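Local coordinates for protein NG, ng-dimethylarginine dimethylaminohydrolase (Pseudomonas aeruginosa, PDB 1H70) that hydrolyses asymmetric dimethylarginine and monomethylarginine, inhibitors of nitric oxide synthase, to citrulline and dimethylamine or methylamine, at residues A38-R41 and A42-C46; P220-R223 and E224-R228; G180-V183 and S184-E187. The protein carries 1 engineered substitution. All coordinates share one frame; numbering follows the deposited sequence.

Contact 1: A38-R41 and A42-C46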
loop_
_atom_site.group_PDB
_atom_site.type_symbol
_atom_site.label_atom_id
_atom_site.label_comp_id
_atom_site.label_asym_id
_atom_site.label_seq_id
_atom_site.Cartn_x
_atom_site.Cartn_y
_atom_site.Cartn_z
ATOM N N ALA A 38 -1.812 12.830 -11.727
ATOM C CA ALA A 38 -0.366 13.068 -11.614
ATOM C C ALA A 38 0.363 11.787 -11.201
ATOM O O ALA A 38 1.504 11.515 -11.629
ATOM C CB ALA A 38 -0.088 14.218 -10.627
ATOM N N TYR A 39 -0.297 10.999 -10.356
ATOM C CA TYR A 39 0.251 9.738 -9.863
ATOM C C TYR A 39 0.346 8.748 -11.026
ATOM O O TYR A 39 1.344 8.062 -11.181
ATOM C CB TYR A 39 -0.659 9.214 -8.755
ATOM C CG TYR A 39 -0.402 7.865 -8.128
ATOM C CD1 TYR A 39 0.720 7.644 -7.327
ATOM C CD2 TYR A 39 -1.313 6.819 -8.280
ATOM C CE1 TYR A 39 0.915 6.410 -6.702
ATOM C CE2 TYR A 39 -1.118 5.586 -7.658
ATOM C CZ TYR A 39 0.013 5.390 -6.884
ATOM O OH TYR A 39 0.241 4.171 -6.250
ATOM N N ILE A 40 -0.695 8.671 -11.838
ATOM C CA ILE A 40 -0.650 7.774 -13.016
ATOM C C ILE A 40 0.438 8.185 -14.012
ATOM O O ILE A 40 1.155 7.329 -14.559
ATOM C CB ILE A 40 -2.045 7.718 -13.693
ATOM C CG1 ILE A 40 -3.070 7.108 -12.735
ATOM C CG2 ILE A 40 -2.013 6.888 -14.986
ATOM C CD1 ILE A 40 -2.751 5.674 -12.279
ATOM N N ARG A 41 0.596 9.495 -14.232
ATOM C CA ARG A 41 1.604 9.981 -15.166
ATOM C C ARG A 41 2.996 9.660 -14.679
ATOM O O ARG A 41 3.878 9.430 -15.483
ATOM C CB ARG A 41 1.457 11.488 -15.438
ATOM C CG ARG A 41 0.101 11.861 -16.004
ATOM C CD ARG A 41 0.065 13.317 -16.477
ATOM N NE ARG A 41 0.858 13.465 -17.697
ATOM C CZ ARG A 41 0.954 14.606 -18.379
ATOM N NH1 ARG A 41 0.307 15.672 -17.929
ATOM N NH2 ARG A 41 1.694 14.697 -19.492
ATOM N N ALA A 42 3.204 9.680 -13.360
ATOM C CA ALA A 42 4.488 9.283 -12.785
ATOM C C ALA A 42 4.687 7.785 -13.051
ATOM O O ALA A 42 5.773 7.340 -13.458
ATOM C CB ALA A 42 4.478 9.544 -11.286
ATOM N N LEU A 43 3.649 6.982 -12.815
ATOM C CA LEU A 43 3.729 5.544 -13.032
ATOM C C LEU A 43 3.945 5.187 -14.496
ATOM O O LEU A 43 4.532 4.138 -14.810
ATOM C CB LEU A 43 2.503 4.808 -12.463
ATOM C CG LEU A 43 2.465 4.710 -10.931
ATOM C CD1 LEU A 43 1.054 4.463 -10.420
ATOM C CD2 LEU A 43 3.435 3.628 -10.426
ATOM N N GLN A 44 3.520 6.050 -15.413
ATOM C CA GLN A 44 3.746 5.820 -16.834
ATOM C C GLN A 44 5.228 5.913 -17.223
ATOM O O GLN A 44 5.595 5.496 -18.332
ATOM C CB GLN A 44 2.970 6.853 -17.663
ATOM C CG GLN A 44 1.478 6.601 -17.826
ATOM C CD GLN A 44 0.784 7.729 -18.597
ATOM O OE1 GLN A 44 0.734 7.711 -19.846
ATOM N NE2 GLN A 44 0.221 8.658 -17.896
ATOM N N THR A 45 6.062 6.444 -16.327
ATOM C CA THR A 45 7.506 6.549 -16.583
ATOM C C THR A 45 8.308 5.444 -15.932
ATOM O O THR A 45 9.545 5.448 -16.002
ATOM C CB THR A 45 8.091 7.896 -16.104
ATOM O OG1 THR A 45 8.159 7.963 -14.669
ATOM C CG2 THR A 45 7.199 9.063 -16.534
ATOM N N CYS A 46 7.633 4.469 -15.336
ATOM C CA CYS A 46 8.335 3.416 -14.599
ATOM C C CYS A 46 8.433 2.060 -15.301
ATOM O O CYS A 46 8.637 1.067 -14.658
ATOM C CB CYS A 46 7.701 3.238 -13.209
ATOM S SG CYS A 46 7.755 4.723 -12.178
#
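Leu43 lays its CD1 methyl over one face of the Tyr39 ring, one helical turn back along helix 29-43. The methyl stands 3.8 Å from the ring centroid, a CH-pi contact displaced toward the rim, with Tyr39 CE2 the nearest ring atom to Leu43 CD1. Tyr39 meets it with CG anti to the backbone N (chi1 175°). Beyond the ring, Tyr39 OH is hydrogen-bonded to Ser252 OG. The same Leu43 CD1 is 4.4 Å from Ile40 CD1, and both side chains also touch strand 5-9, at Ile6 and Ala8.

On the outer side, Gln44 sends its extended chain back across Arg41, NE2 lying 3.3 Å from Arg41 CA and close to its CG, with amide and guanidinium planes 37° apart. The helix turn is closed by Leu43 N to Tyr39 O (3.0 Å) and Gln44 N to Ile40 O (2.8 Å).

Ala42 O takes two bonds, from Thr45 N and from Thr45 OG1 (2.7 Å), the latter in the carbonyl plane; a type I turn, Leu43 to Cys46, overlaps it. The chemistry is thus divided, apolar and aromatic toward the sheet, polar toward solvent, with Thr45 supplying a second donor to the Ala42 carbonyl.

Contact 2: P220-R223 and E224-R228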
loop_
_atom_site.group_PDB
_atom_site.type_symbol
_atom_site.label_atom_id
_atom_site.label_comp_id
_atom_site.label_asym_id
_atom_site.label_seq_id
_atom_site.Cartn_x
_atom_site.Cartn_y
_atom_site.Cartn_z
ATOM N N PRO A 220 11.074 17.388 1.888
ATOM C CA PRO A 220 12.449 17.513 1.390
ATOM C C PRO A 220 13.540 16.712 2.079
ATOM O O PRO A 220 14.479 16.295 1.385
ATOM C CB PRO A 220 12.757 19.019 1.486
ATOM C CG PRO A 220 11.647 19.657 2.221
ATOM C CD PRO A 220 10.528 18.663 2.393
ATOM N N ARG A 221 13.460 16.498 3.387
ATOM C CA ARG A 221 14.530 15.752 4.043
ATOM C C ARG A 221 14.518 14.285 3.606
ATOM O O ARG A 221 15.545 13.674 3.359
ATOM C CB ARG A 221 14.445 15.866 5.557
ATOM C CG ARG A 221 14.805 17.255 6.097
ATOM C CD ARG A 221 14.615 17.346 7.608
ATOM N NE ARG A 221 15.606 16.496 8.266
ATOM C CZ ARG A 221 15.667 16.250 9.570
ATOM N NH1 ARG A 221 14.781 16.772 10.407
ATOM N NH2 ARG A 221 16.627 15.456 10.033
ATOM N N THR A 222 13.309 13.737 3.536
ATOM C CA THR A 222 13.121 12.362 3.126
ATOM C C THR A 222 13.498 12.181 1.667
ATOM O O THR A 222 14.134 11.202 1.284
ATOM C CB THR A 222 11.650 11.956 3.341
ATOM O OG1 THR A 222 11.352 11.969 4.744
ATOM C CG2 THR A 222 11.441 10.521 2.842
ATOM N N ARG A 223 13.134 13.154 0.838
ATOM C CA ARG A 223 13.482 13.102 -0.574
ATOM C C ARG A 223 14.995 13.015 -0.751
ATOM O O ARG A 223 15.501 12.283 -1.601
ATOM C CB ARG A 223 12.906 14.333 -1.276
ATOM C CG ARG A 223 13.222 14.426 -2.751
ATOM C CD ARG A 223 14.402 15.348 -2.956
ATOM N NE ARG A 223 15.263 15.012 -4.077
ATOM C CZ ARG A 223 14.911 15.008 -5.356
ATOM N NH1 ARG A 223 13.669 15.300 -5.719
ATOM N NH2 ARG A 223 15.809 14.699 -6.282
ATOM N N GLU A 224 15.737 13.756 0.062
ATOM C CA GLU A 224 17.203 13.703 -0.060
ATOM C C GLU A 224 17.785 12.396 0.487
ATOM O O GLU A 224 18.773 11.864 -0.065
ATOM C CB GLU A 224 17.839 14.940 0.590
ATOM C CG GLU A 224 19.352 15.013 0.436
ATOM C CD GLU A 224 19.829 15.147 -1.003
ATOM O OE1 GLU A 224 19.018 15.413 -1.915
ATOM O OE2 GLU A 224 21.050 14.988 -1.228
ATOM N N LYS A 225 17.185 11.863 1.549
ATOM C CA LYS A 225 17.646 10.591 2.107
ATOM C C LYS A 225 17.487 9.471 1.070
ATOM O O LYS A 225 18.357 8.622 0.927
ATOM C CB LYS A 225 16.947 10.286 3.429
ATOM C CG LYS A 225 17.229 11.294 4.539
ATOM C CD LYS A 225 16.588 10.887 5.866
ATOM C CE LYS A 225 16.740 11.991 6.908
ATOM N NZ LYS A 225 17.168 11.415 8.208
ATOM N N ILE A 226 16.394 9.494 0.303
ATOM C CA ILE A 226 16.169 8.495 -0.751
ATOM C C ILE A 226 17.050 8.732 -1.977
ATOM O O ILE A 226 17.716 7.831 -2.484
ATOM C CB ILE A 226 14.673 8.539 -1.159
ATOM C CG1 ILE A 226 13.834 8.325 0.101
ATOM C CG2 ILE A 226 14.363 7.491 -2.228
ATOM C CD1 ILE A 226 12.335 8.586 -0.091
ATOM N N ALA A 227 17.077 9.969 -2.448
ATOM C CA ALA A 227 17.858 10.334 -3.624
ATOM C C ALA A 227 19.327 9.929 -3.536
ATOM O O ALA A 227 19.920 9.399 -4.494
ATOM C CB ALA A 227 17.775 11.874 -3.829
ATOM N N ARG A 228 19.925 10.159 -2.375
ATOM C CA ARG A 228 21.332 9.829 -2.192
ATOM C C ARG A 228 21.616 8.337 -2.276
ATOM O O ARG A 228 22.735 7.924 -2.579
ATOM C CB ARG A 228 21.844 10.457 -0.908
ATOM C CG ARG A 228 21.735 11.969 -0.967
ATOM C CD ARG A 228 22.389 12.613 0.235
ATOM N NE ARG A 228 23.791 12.202 0.297
ATOM C CZ ARG A 228 24.736 12.788 -0.417
ATOM N NH1 ARG A 228 24.415 13.786 -1.224
ATOM N NH2 ARG A 228 25.993 12.372 -0.327
#
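Thr222 and Ile226 make an i to i+4 contact along the inner side of a short helix, 220-227, which connects strands 212-216 and 232-236 in a beta-alpha-beta unit. Their methyls meet at Thr222 CG2 and Ile226 CD1, 3.6 Å apart, the two side chains running at a slant to each other. Thr222 CG2 lies anti to the backbone N, while OG1 takes the place beside that N (chi1 -65°), from which it hydrogen-bonds Glu200. The other carboxylate oxygen of Glu200 accepts from Arg221 N, so one acidic side chain holds two groups in the first turn. Ile226 also packs on Val213 and Val233, one from each flanking strand.

Four backbone bonds tie the turns together, from Glu224 N to Pro220 O (3.1 Å) through to Ala227 N and Arg223 O (2.9 Å).

The rest of the helix is more charged. Arg223, which also leans on Met215 and Val233, is bent at chi2 and chi3 and folds its chain forward until NE is 4.0 Å from the methyl CB of Ala227. Glu224, bent at chi2 (64°), presents OE2 in the plane of the Arg228 guanidinium, at its edge, in a salt bridge of 3.6 Å to NH1. Lys225 runs its aliphatic chain past Arg221 O, with CG 3.1 Å from that oxygen, and its NZ comes to 4.5 Å from Arg221 NH2. The proximity of these two cations is probably eased by acceptors nearby: Lys225 NZ bonds weakly to Glu195 O, and Arg221 forms a long, weak ion pair with Glu199. Methyls meet the strands and Glu200 holds the first turn, while apart from the Glu224-Arg228 salt bridge the charges noted here pair weakly.

Contact 3: G180-V183 and S184-E187; sequences GEFV and SKPE
Glu181 OE1 receives a short bond of 2.5 Å from a water, which in turn accepts a weak one from Lys185 NZ at 3.5 Å. The water thus joins an acid and an amine whose charged atoms, Glu181 OE1 and Lys185 NZ, stand 5.2 Å apart without touching. Each end also has a protein partner: Glu181 OE1 and OE2 accept from the backbone N of Glu159 and Lys160, and Lys185 NZ donates to Arg157 O. The Glu181 carboxylate is therefore fastened by two amide N-H groups, and the weak step of the water bridge is at the lysine.

Between these ends the chain makes a type I turn, Phe182 to Lys185, in the loop that leads from strand 175-178 to strand 192-195. The bond that closes it, Lys185 N to Phe182 O (3.2 Å), is nearly straight at hydrogen, 168°, but the donor stands 60° out of the carbonyl plane. A second water bridges Gly180 and Ser184, donating to Gly180 O and accepting from Ser184 N at 3.0 Å.

Lys185 bends at chi2 (-85°), and its chain then runs back beside the Phe182 side chain, both pointing the same way. This brings Lys185 CE to 4.2 Å from Phe182 CD2, approaching the ring at a slant, while Lys185 CG rests 3.6 Å from Glu181 O. The ring packs further on Leu158, Val161 and Leu164.

The aliphatic parts of Glu181 and Lys185 lie on the same side of the Phe182 ring, the first over its centre and the second toward CD2, while their charged ends reach the neighbouring 157-160 backbone. Two backbone N-H groups and one carbonyl of 157-160 find their partners here, and the surface loop is tied to the segment leading toward His163.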
loop_
_atom_site.group_PDB
_atom_site.type_symbol
_atom_site.label_atom_id
_atom_site.label_comp_id
_atom_site.label_asym_id
_atom_site.label_seq_id
_atom_site.Cartn_x
_atom_site.Cartn_y
_atom_site.Cartn_z
ATOM N N GLY A 180 8.152 6.391 13.563
ATOM C CA GLY A 180 7.523 6.079 14.822
ATOM C C GLY A 180 7.976 4.801 15.496
ATOM O O GLY A 180 9.165 4.550 15.684
ATOM N N GLU A 181 6.994 3.980 15.859
ATOM C CA GLU A 181 7.269 2.750 16.577
ATOM C C GLU A 181 8.008 1.652 15.810
ATOM O O GLU A 181 8.409 0.669 16.430
ATOM C CB GLU A 181 5.950 2.182 17.111
ATOM C CG GLU A 181 5.093 1.538 16.029
ATOM C CD GLU A 181 3.645 1.329 16.429
ATOM O OE1 GLU A 181 3.311 0.418 17.218
ATOM O OE2 GLU A 181 2.810 2.099 15.930
ATOM N N PHE A 182 8.207 1.781 14.499
ATOM C CA PHE A 182 8.873 0.702 13.767
ATOM C C PHE A 182 10.399 0.842 13.771
ATOM O O PHE A 182 11.113 -0.135 13.598
ATOM C CB PHE A 182 8.328 0.593 12.341
ATOM C CG PHE A 182 6.844 0.388 12.315
ATOM C CD1 PHE A 182 6.023 1.363 11.825
ATOM C CD2 PHE A 182 6.279 -0.771 12.848
ATOM C CE1 PHE A 182 4.646 1.194 11.821
ATOM C CE2 PHE A 182 4.902 -0.949 12.833
ATOM C CZ PHE A 182 4.086 0.054 12.333
ATOM N N VAL A 183 10.876 2.061 13.991
ATOM C CA VAL A 183 12.300 2.346 13.966
ATOM C C VAL A 183 13.181 1.437 14.829
ATOM O O VAL A 183 14.238 0.998 14.392
ATOM C CB VAL A 183 12.553 3.829 14.348
ATOM C CG1 VAL A 183 14.056 4.157 14.372
ATOM C CG2 VAL A 183 11.847 4.748 13.385
ATOM N N SER A 184 12.778 1.163 16.058
ATOM C CA SER A 184 13.599 0.346 16.946
ATOM C C SER A 184 13.172 -1.121 17.045
ATOM O O SER A 184 13.583 -1.803 17.965
ATOM C CB SER A 184 13.575 0.947 18.356
ATOM O OG SER A 184 14.399 2.115 18.439
ATOM N N LYS A 185 12.343 -1.609 16.132
ATOM C CA LYS A 185 11.893 -3.002 16.218
ATOM C C LYS A 185 13.039 -3.946 15.964
ATOM O O LYS A 185 13.747 -3.761 14.997
ATOM C CB LYS A 185 10.870 -3.313 15.122
ATOM C CG LYS A 185 9.553 -2.617 15.336
ATOM C CD LYS A 185 8.691 -3.437 16.266
ATOM C CE LYS A 185 7.242 -2.955 16.247
ATOM N NZ LYS A 185 6.419 -3.736 17.200
ATOM N N PRO A 186 13.183 -4.961 16.803
ATOM C CA PRO A 186 14.250 -5.962 16.640
ATOM C C PRO A 186 14.200 -6.645 15.286
ATOM O O PRO A 186 15.267 -6.913 14.722
ATOM C CB PRO A 186 13.970 -6.978 17.743
ATOM C CG PRO A 186 13.199 -6.209 18.773
ATOM C CD PRO A 186 12.353 -5.231 17.991
ATOM N N GLU A 187 12.995 -6.930 14.776
ATOM C CA GLU A 187 12.873 -7.608 13.482
ATOM C C GLU A 187 13.454 -6.811 12.324
ATOM O O GLU A 187 13.705 -7.390 11.274
ATOM C CB GLU A 187 11.426 -7.824 13.003
ATOM C CG GLU A 187 10.198 -8.168 13.781
ATOM C CD GLU A 187 9.610 -7.091 14.667
ATOM O OE1 GLU A 187 8.386 -6.831 14.589
ATOM O OE2 GLU A 187 10.347 -6.571 15.523
HETATM O O HOH W 1 10.866 3.000 17.430
HETATM O O HOH W 2 4.356 -1.335 18.642
#

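Contacts 1 and 2 each lie within the helix of a beta-alpha-beta unit and are partly buried, one face on the sheet, where both set apolar side chains against strands 212-216 and 232-236, and the other toward solvent. Contact 1 adds an aromatic face and reaches closest to the active site, with the Tyr39 side chain about 7 Å from that of Ser250, the engineered nucleophile position. Contact 2, away from the annotated sites, carries more charge. Contact 3 is a surface contact with Phe182 as its buried residue, on the opposite side of the chain's centre from contact 1. Waters and backbone groups do there much of the work that repeated i to i+4 bonds do in the helices.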